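Local structure of LD10117p (Drosophila melanogaster, 5HJQ) at residues 162-167 and 196-201; 242-247 and 269-274. The protein activates GTP hydrolysis by Rab35 to regulate synaptic vesicle protein recycling through endosomes, and binds phosphoinositides through the TBC domain modelled here. All coordinates share one frame; numbering follows the deposited sequence.

Contact 1. Residues 162-167 and 196-201; sequences THCLPY and VLYPIT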
ATOM      1  N   THR A 162       1.796   5.762  15.131  1.00 67.46           N
ATOM      2  CA  THR A 162       1.968   4.341  15.396  1.00 68.12           C
ATOM      3  C   THR A 162       2.442   3.598  14.144  1.00 70.28           C
ATOM      4  O   THR A 162       3.041   2.526  14.237  1.00 73.54           O
ATOM      5  CB  THR A 162       0.657   3.709  15.903  1.00 72.94           C
ATOM      6  OG1 THR A 162       0.103   4.527  16.941  1.00 73.93           O
ATOM      7  CG2 THR A 162       0.903   2.308  16.447  1.00 74.85           C
ATOM      8  N   HIS A 163       2.186   4.175  12.973  1.00 67.64           N
ATOM      9  CA  HIS A 163       2.505   3.497  11.719  1.00 65.65           C
ATOM     10  C   HIS A 163       3.403   4.305  10.780  1.00 65.01           C
ATOM     11  O   HIS A 163       3.072   4.516   9.611  1.00 63.25           O
ATOM     12  CB  HIS A 163       1.217   3.118  10.992  1.00 63.05           C
ATOM     13  CG  HIS A 163       0.375   2.133  11.741  1.00 68.21           C
ATOM     14  ND1 HIS A 163      -0.612   2.517  12.623  1.00 64.84           N
ATOM     15  CD2 HIS A 163       0.383   0.779  11.752  1.00 67.43           C
ATOM     16  CE1 HIS A 163      -1.182   1.443  13.137  1.00 72.07           C
ATOM     17  NE2 HIS A 163      -0.597   0.375  12.627  1.00 67.77           N
ATOM     18  N   CYS A 164       4.540   4.756  11.291  1.00 59.98           N
ATOM     19  CA  CYS A 164       5.578   5.300  10.428  1.00 66.70           C
ATOM     20  C   CYS A 164       6.544   4.175  10.093  1.00 63.67           C
ATOM     21  O   CYS A 164       7.719   4.213  10.460  1.00 66.47           O
ATOM     22  CB  CYS A 164       6.295   6.473  11.093  1.00 61.78           C
ATOM     23  SG  CYS A 164       5.211   7.895  11.372  1.00 72.11           S
ATOM     24  N   LEU A 165       6.018   3.165   9.406  1.00 59.52           N
ATOM     25  CA  LEU A 165       6.740   1.931   9.120  1.00 64.66           C
ATOM     26  C   LEU A 165       7.988   2.180   8.281  1.00 67.01           C
ATOM     27  O   LEU A 165       7.896   2.647   7.146  1.00 66.97           O
ATOM     28  CB  LEU A 165       5.816   0.943   8.410  1.00 61.22           C
ATOM     29  CG  LEU A 165       4.524   0.632   9.168  1.00 64.88           C
ATOM     30  CD1 LEU A 165       3.526  -0.092   8.277  1.00 63.53           C
ATOM     31  CD2 LEU A 165       4.823  -0.186  10.414  1.00 66.29           C
ATOM     32  N   PRO A 166       9.162   1.866   8.847  1.00 66.93           N
ATOM     33  CA  PRO A 166      10.465   2.123   8.226  1.00 66.41           C
ATOM     34  C   PRO A 166      10.976   0.973   7.360  1.00 69.91           C
ATOM     35  O   PRO A 166      11.809   1.205   6.480  1.00 66.16           O
ATOM     36  CB  PRO A 166      11.375   2.325   9.436  1.00 68.17           C
ATOM     37  CG  PRO A 166      10.801   1.395  10.462  1.00 66.17           C
ATOM     38  CD  PRO A 166       9.304   1.346  10.219  1.00 63.26           C
ATOM     39  N   TYR A 167      10.479  -0.235   7.613  1.00 64.39           N
ATOM     40  CA  TYR A 167      10.952  -1.442   6.937  1.00 63.75           C
ATOM     41  C   TYR A 167      12.473  -1.578   7.050  1.00 70.57           C
ATOM     42  O   TYR A 167      13.008  -1.623   8.155  1.00 77.29           O
ATOM     43  CB  TYR A 167      10.508  -1.446   5.472  1.00 66.16           C
ATOM     44  CG  TYR A 167       9.011  -1.296   5.307  1.00 65.61           C
ATOM     45  CD1 TYR A 167       8.146  -2.317   5.683  1.00 63.55           C
ATOM     46  CD2 TYR A 167       8.461  -0.132   4.781  1.00 65.53           C
ATOM     47  CE1 TYR A 167       6.775  -2.185   5.542  1.00 58.66           C
ATOM     48  CE2 TYR A 167       7.090   0.009   4.635  1.00 61.49           C
ATOM     49  CZ  TYR A 167       6.254  -1.023   5.018  1.00 59.97           C
ATOM     50  OH  TYR A 167       4.894  -0.894   4.873  1.00 60.00           O
ATOM     51  N   VAL A 196      -1.350   6.219   5.499  1.00 55.37           N
ATOM     52  CA  VAL A 196      -0.752   5.405   4.447  1.00 55.36           C
ATOM     53  C   VAL A 196       0.479   6.066   3.827  1.00 55.55           C
ATOM     54  O   VAL A 196       1.371   5.391   3.310  1.00 52.38           O
ATOM     55  CB  VAL A 196      -1.782   5.126   3.330  1.00 59.33           C
ATOM     56  CG1 VAL A 196      -1.270   4.068   2.383  1.00 56.59           C
ATOM     57  CG2 VAL A 196      -3.129   4.705   3.934  1.00 59.21           C
ATOM     58  N   LEU A 197       0.521   7.391   3.889  1.00 50.99           N
ATOM     59  CA  LEU A 197       1.491   8.170   3.131  1.00 58.94           C
ATOM     60  C   LEU A 197       2.939   7.863   3.523  1.00 55.55           C
ATOM     61  O   LEU A 197       3.794   7.693   2.654  1.00 56.74           O
ATOM     62  CB  LEU A 197       1.198   9.661   3.301  1.00 57.38           C
ATOM     63  CG  LEU A 197       1.774  10.610   2.250  1.00 67.34           C
ATOM     64  CD1 LEU A 197       0.793  11.751   1.983  1.00 64.62           C
ATOM     65  CD2 LEU A 197       3.134  11.147   2.681  1.00 57.22           C
ATOM     66  N   TYR A 198       3.209   7.781   4.822  1.00 53.64           N
ATOM     67  CA  TYR A 198       4.562   7.514   5.305  1.00 53.60           C
ATOM     68  C   TYR A 198       5.076   6.109   4.936  1.00 59.24           C
ATOM     69  O   TYR A 198       6.192   5.994   4.428  1.00 61.17           O
ATOM     70  CB  TYR A 198       4.640   7.727   6.821  1.00 53.92           C
ATOM     71  CG  TYR A 198       6.049   7.834   7.365  1.00 59.84           C
ATOM     72  CD1 TYR A 198       6.840   6.703   7.536  1.00 60.32           C
ATOM     73  CD2 TYR A 198       6.587   9.063   7.719  1.00 58.79           C
ATOM     74  CE1 TYR A 198       8.125   6.796   8.036  1.00 57.64           C
ATOM     75  CE2 TYR A 198       7.872   9.164   8.216  1.00 60.78           C
ATOM     76  CZ  TYR A 198       8.632   8.027   8.375  1.00 59.08           C
ATOM     77  OH  TYR A 198       9.907   8.125   8.873  1.00 67.21           O
ATOM     78  N   PRO A 199       4.287   5.040   5.198  1.00 59.72           N
ATOM     79  CA  PRO A 199       4.783   3.708   4.818  1.00 56.22           C
ATOM     80  C   PRO A 199       5.136   3.579   3.336  1.00 58.82           C
ATOM     81  O   PRO A 199       6.098   2.889   2.995  1.00 65.03           O
ATOM     82  CB  PRO A 199       3.609   2.790   5.170  1.00 58.94           C
ATOM     83  CG  PRO A 199       2.936   3.479   6.291  1.00 55.30           C
ATOM     84  CD  PRO A 199       3.024   4.939   5.958  1.00 57.82           C
ATOM     85  N   ILE A 200       4.376   4.246   2.474  1.00 55.61           N
ATOM     86  CA  ILE A 200       4.636   4.216   1.039  1.00 52.80           C
ATOM     87  C   ILE A 200       5.932   4.961   0.710  1.00 58.51           C
ATOM     88  O   ILE A 200       6.748   4.490  -0.089  1.00 55.65           O
ATOM     89  CB  ILE A 200       3.465   4.827   0.245  1.00 54.48           C
ATOM     90  CG1 ILE A 200       2.223   3.936   0.347  1.00 48.73           C
ATOM     91  CG2 ILE A 200       3.844   5.014  -1.215  1.00 50.31           C
ATOM     92  CD1 ILE A 200       1.046   4.447  -0.462  1.00 55.19           C
ATOM     93  N   THR A 201       6.113   6.119   1.338  1.00 58.57           N
ATOM     94  CA  THR A 201       7.322   6.918   1.178  1.00 57.57           C
ATOM     95  C   THR A 201       8.560   6.087   1.484  1.00 57.86           C
ATOM     96  O   THR A 201       9.554   6.150   0.763  1.00 62.18           O
ATOM     97  CB  THR A 201       7.303   8.155   2.095  1.00 61.04           C
ATOM     98  OG1 THR A 201       6.176   8.974   1.769  1.00 59.78           O
ATOM     99  CG2 THR A 201       8.583   8.968   1.936  1.00 54.63           C
TER
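Cys164 lays CB and SG over one face of the Tyr198 ring. Its CB sits 3.7 Å from the ring centroid and 17° off the normal, a CH-pi contact shifted toward the CD1-CE1 rim. The sulfur joins it over the same face: with chi1 at -65°, SG swings beside the backbone N of Cys164 and rests 4.1 Å from the Tyr198 centroid, a sulfur-aromatic contact. Tyr198 offers that face because its CG stands anti to its backbone N (chi1 -165°), which lays the ring against Cys164; at its far end the Tyr198 hydroxyl is hydrogen-bonded to Asp178 OD1 of helix 171-187.

One residue on, Pro199 meets three residues of the loop. Its CG meets the carbonyl oxygen of His163 at 3.5 Å, and Leu165 brings CD1 to the same CG at 4.1 Å. Tyr167 turns an edge to the helix, with CE2 3.5 Å from Pro199 O and that oxygen near the ring plane, while Tyr167 OH passes 3.9 Å from Pro199 CB. That hydroxyl is bonded to Leu279 O. Leu165 CB lies over one face of the Tyr167 ring, so the two loop side chains pack together as they reach the proline. The arrangement is plain packing of an irregular loop on Tyr198 and Pro199 of helix 197-204, within the all-helical TBC domain.

Contact 2. Residues 242-247 and 269-274; sequences TVMQIA and RIFMDW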
ATOM      1  N   THR A 242     -16.112   0.762   2.348  1.00 62.90           N
ATOM      2  CA  THR A 242     -16.206   0.159   1.022  1.00 64.66           C
ATOM      3  C   THR A 242     -15.633  -1.254   1.026  1.00 62.32           C
ATOM      4  O   THR A 242     -16.285  -2.202   0.589  1.00 64.33           O
ATOM      5  CB  THR A 242     -15.468   0.998  -0.032  1.00 59.65           C
ATOM      6  OG1 THR A 242     -16.114   2.270  -0.167  1.00 62.65           O
ATOM      7  CG2 THR A 242     -15.471   0.288  -1.375  1.00 63.04           C
ATOM      8  N   VAL A 243     -14.413  -1.383   1.538  1.00 57.15           N
ATOM      9  CA  VAL A 243     -13.761  -2.679   1.689  1.00 53.76           C
ATOM     10  C   VAL A 243     -14.608  -3.652   2.515  1.00 59.26           C
ATOM     11  O   VAL A 243     -14.654  -4.850   2.223  1.00 56.26           O
ATOM     12  CB  VAL A 243     -12.374  -2.516   2.342  1.00 48.51           C
ATOM     13  CG1 VAL A 243     -11.757  -3.869   2.642  1.00 46.41           C
ATOM     14  CG2 VAL A 243     -11.456  -1.691   1.438  1.00 59.18           C
ATOM     15  N   MET A 244     -15.285  -3.136   3.539  1.00 57.79           N
ATOM     16  CA  MET A 244     -16.183  -3.958   4.346  1.00 56.20           C
ATOM     17  C   MET A 244     -17.339  -4.490   3.515  1.00 57.10           C
ATOM     18  O   MET A 244     -17.658  -5.678   3.567  1.00 59.89           O
ATOM     19  CB  MET A 244     -16.735  -3.173   5.536  1.00 60.05           C
ATOM     20  CG  MET A 244     -18.040  -3.744   6.080  1.00 64.31           C
ATOM     21  SD  MET A 244     -18.465  -3.090   7.700  1.00 67.32           S
ATOM     22  CE  MET A 244     -17.120  -3.775   8.648  1.00 58.45           C
ATOM     23  N   GLN A 245     -17.966  -3.598   2.757  1.00 59.60           N
ATOM     24  CA  GLN A 245     -19.077  -3.959   1.888  1.00 59.46           C
ATOM     25  C   GLN A 245     -18.671  -5.010   0.856  1.00 60.94           C
ATOM     26  O   GLN A 245     -19.411  -5.960   0.604  1.00 61.32           O
ATOM     27  CB  GLN A 245     -19.622  -2.712   1.189  1.00 64.18           C
ATOM     28  CG  GLN A 245     -20.333  -2.985  -0.123  1.00 71.63           C
ATOM     29  CD  GLN A 245     -20.180  -1.838  -1.109  1.00 87.14           C
ATOM     30  OE1 GLN A 245     -20.144  -0.669  -0.719  1.00 92.75           O
ATOM     31  NE2 GLN A 245     -20.080  -2.167  -2.394  1.00 84.31           N
ATOM     32  N   ILE A 246     -17.489  -4.837   0.271  1.00 61.59           N
ATOM     33  CA  ILE A 246     -16.985  -5.774  -0.729  1.00 58.91           C
ATOM     34  C   ILE A 246     -16.697  -7.133  -0.103  1.00 55.50           C
ATOM     35  O   ILE A 246     -16.999  -8.180  -0.680  1.00 57.85           O
ATOM     36  CB  ILE A 246     -15.704  -5.242  -1.401  1.00 59.31           C
ATOM     37  CG1 ILE A 246     -15.993  -3.938  -2.146  1.00 63.53           C
ATOM     38  CG2 ILE A 246     -15.122  -6.279  -2.349  1.00 52.16           C
ATOM     39  CD1 ILE A 246     -14.756  -3.281  -2.726  1.00 66.39           C
ATOM     40  N   ALA A 247     -16.117  -7.107   1.089  1.00 50.94           N
ATOM     41  CA  ALA A 247     -15.762  -8.328   1.795  1.00 53.55           C
ATOM     42  C   ALA A 247     -16.999  -9.099   2.264  1.00 61.67           C
ATOM     43  O   ALA A 247     -16.974 -10.326   2.352  1.00 59.16           O
ATOM     44  CB  ALA A 247     -14.871  -8.004   2.963  1.00 55.86           C
ATOM     45  N   ARG A 269     -14.744  -2.762  13.669  1.00 69.32           N
ATOM     46  CA  ARG A 269     -13.504  -2.752  14.437  1.00 71.17           C
ATOM     47  C   ARG A 269     -12.379  -3.491  13.714  1.00 67.09           C
ATOM     48  O   ARG A 269     -11.202  -3.173  13.884  1.00 68.80           O
ATOM     49  CB  ARG A 269     -13.726  -3.375  15.816  1.00 65.21           C
ATOM     50  N   ILE A 270     -12.752  -4.477  12.905  1.00 61.41           N
ATOM     51  CA  ILE A 270     -11.779  -5.298  12.194  1.00 65.80           C
ATOM     52  C   ILE A 270     -11.314  -4.655  10.885  1.00 62.84           C
ATOM     53  O   ILE A 270     -10.125  -4.667  10.569  1.00 61.15           O
ATOM     54  CB  ILE A 270     -12.355  -6.699  11.903  1.00 60.99           C
ATOM     55  CG1 ILE A 270     -12.596  -7.449  13.213  1.00 66.73           C
ATOM     56  CG2 ILE A 270     -11.417  -7.499  11.027  1.00 63.30           C
ATOM     57  CD1 ILE A 270     -13.075  -8.869  13.022  1.00 68.45           C
ATOM     58  N   PHE A 271     -12.249  -4.077  10.135  1.00 59.08           N
ATOM     59  CA  PHE A 271     -11.934  -3.529   8.819  1.00 62.33           C
ATOM     60  C   PHE A 271     -11.335  -2.126   8.859  1.00 63.67           C
ATOM     61  O   PHE A 271     -10.779  -1.663   7.860  1.00 61.78           O
ATOM     62  CB  PHE A 271     -13.184  -3.533   7.940  1.00 56.59           C
ATOM     63  CG  PHE A 271     -13.446  -4.856   7.286  1.00 62.61           C
ATOM     64  CD1 PHE A 271     -12.767  -5.217   6.134  1.00 55.47           C
ATOM     65  CD2 PHE A 271     -14.356  -5.749   7.831  1.00 59.67           C
ATOM     66  CE1 PHE A 271     -12.998  -6.435   5.533  1.00 57.77           C
ATOM     67  CE2 PHE A 271     -14.589  -6.968   7.234  1.00 58.69           C
ATOM     68  CZ  PHE A 271     -13.906  -7.314   6.090  1.00 59.45           C
ATOM     69  N   MET A 272     -11.436  -1.459  10.006  1.00 59.63           N
ATOM     70  CA  MET A 272     -10.791  -0.160  10.187  1.00 66.74           C
ATOM     71  C   MET A 272      -9.284  -0.262   9.991  1.00 60.28           C
ATOM     72  O   MET A 272      -8.625   0.726   9.680  1.00 64.66           O
ATOM     73  CB  MET A 272     -11.089   0.414  11.578  1.00 62.84           C
ATOM     74  CG  MET A 272     -12.503   0.933  11.771  1.00 71.84           C
ATOM     75  SD  MET A 272     -12.835   1.413  13.479  1.00 79.77           S
ATOM     76  CE  MET A 272     -11.657   0.385  14.359  1.00 71.55           C
ATOM     77  N   ASP A 273      -8.745  -1.461  10.186  1.00 62.07           N
ATOM     78  CA  ASP A 273      -7.310  -1.695  10.086  1.00 62.08           C
ATOM     79  C   ASP A 273      -6.944  -2.550   8.873  1.00 58.17           C
ATOM     80  O   ASP A 273      -5.939  -3.258   8.895  1.00 57.53           O
ATOM     81  CB  ASP A 273      -6.797  -2.378  11.358  1.00 57.61           C
ATOM     82  CG  ASP A 273      -6.883  -1.485  12.579  1.00 64.45           C
ATOM     83  OD1 ASP A 273      -6.838  -0.247  12.415  1.00 69.28           O
ATOM     84  OD2 ASP A 273      -6.993  -2.022  13.702  1.00 69.97           O
ATOM     85  N   TRP A 274      -7.747  -2.475   7.816  1.00 55.72           N
ATOM     86  CA  TRP A 274      -7.568  -3.358   6.665  1.00 55.80           C
ATOM     87  C   TRP A 274      -6.234  -3.139   5.950  1.00 57.16           C
ATOM     88  O   TRP A 274      -5.598  -4.098   5.522  1.00 55.91           O
ATOM     89  CB  TRP A 274      -8.724  -3.188   5.670  1.00 52.04           C
ATOM     90  CG  TRP A 274      -8.688  -1.905   4.896  1.00 52.75           C
ATOM     91  CD1 TRP A 274      -9.194  -0.700   5.283  1.00 56.45           C
ATOM     92  CD2 TRP A 274      -8.114  -1.701   3.598  1.00 56.71           C
ATOM     93  NE1 TRP A 274      -8.977   0.242   4.307  1.00 57.03           N
ATOM     94  CE2 TRP A 274      -8.312  -0.345   3.264  1.00 60.45           C
ATOM     95  CE3 TRP A 274      -7.447  -2.529   2.691  1.00 54.43           C
ATOM     96  CZ2 TRP A 274      -7.865   0.201   2.061  1.00 56.25           C
ATOM     97  CZ3 TRP A 274      -7.007  -1.985   1.493  1.00 54.24           C
ATOM     98  CH2 TRP A 274      -7.219  -0.633   1.190  1.00 52.17           C
TER
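Phe271 packs its ring against helix 233-250 within the all-helical TBC fold, at the start of a type I beta turn that runs from Phe271 to Trp274. The tight part centres on this ring. Met244 CA lies over the middle of one face, 4.0 Å from the centroid and 9° off the normal, so the helix backbone itself abuts the phenyl group. At the far end of the ring Ala247 CB comes to 3.3 Å from CZ, while the Met244 chain, bent at chi3 (-66°), brings CE to within 3.5 Å of CD2. Replacing Phe271 with an alanine would probably leave Met244 CE and Ala247 CB without their aromatic partner and open a gap beside helix 233-250.

The looser part lies toward Trp274, where a single methyl bridges to the indole and Val243 CG2 is 3.9 Å from Trp274 CE2. This contact is buried; on the outer part of the turn the exposed Met272 starts out away from residues 242-247 and rests on Trp240, further back in helix 233-250. Val243 spans both aromatics: CG1, anti to its backbone N (chi1 174°), reaches Phe271 CD1, and CG2 stands over the six-membered ring of Trp274, 4.0 Å from its centroid.

From the N terminus, the chain passes helix 134-143, runs through the loop at 162-167, makes helix 171-187 and returns at 196-201, where contact 1 closes a loop that contains that long helix. It then continues through helix 210-221 to helix 233-250, and contact 2 closes a second, shorter loop that contains helix 252-261. The two closures are in series and neither nest nor cross. The centres of contact 1 and contact 2 are about 20 Å apart, and the two do not touch. Helix 274-279 ties them: its range opens with Trp274 of contact 2, and its Trp276 packs on Leu165 and Pro199 of contact 1. Within contact 2, the side chain of Trp274 is about 9 Å from those of the phosphoinositide-binding residues Lys300 and Arg304.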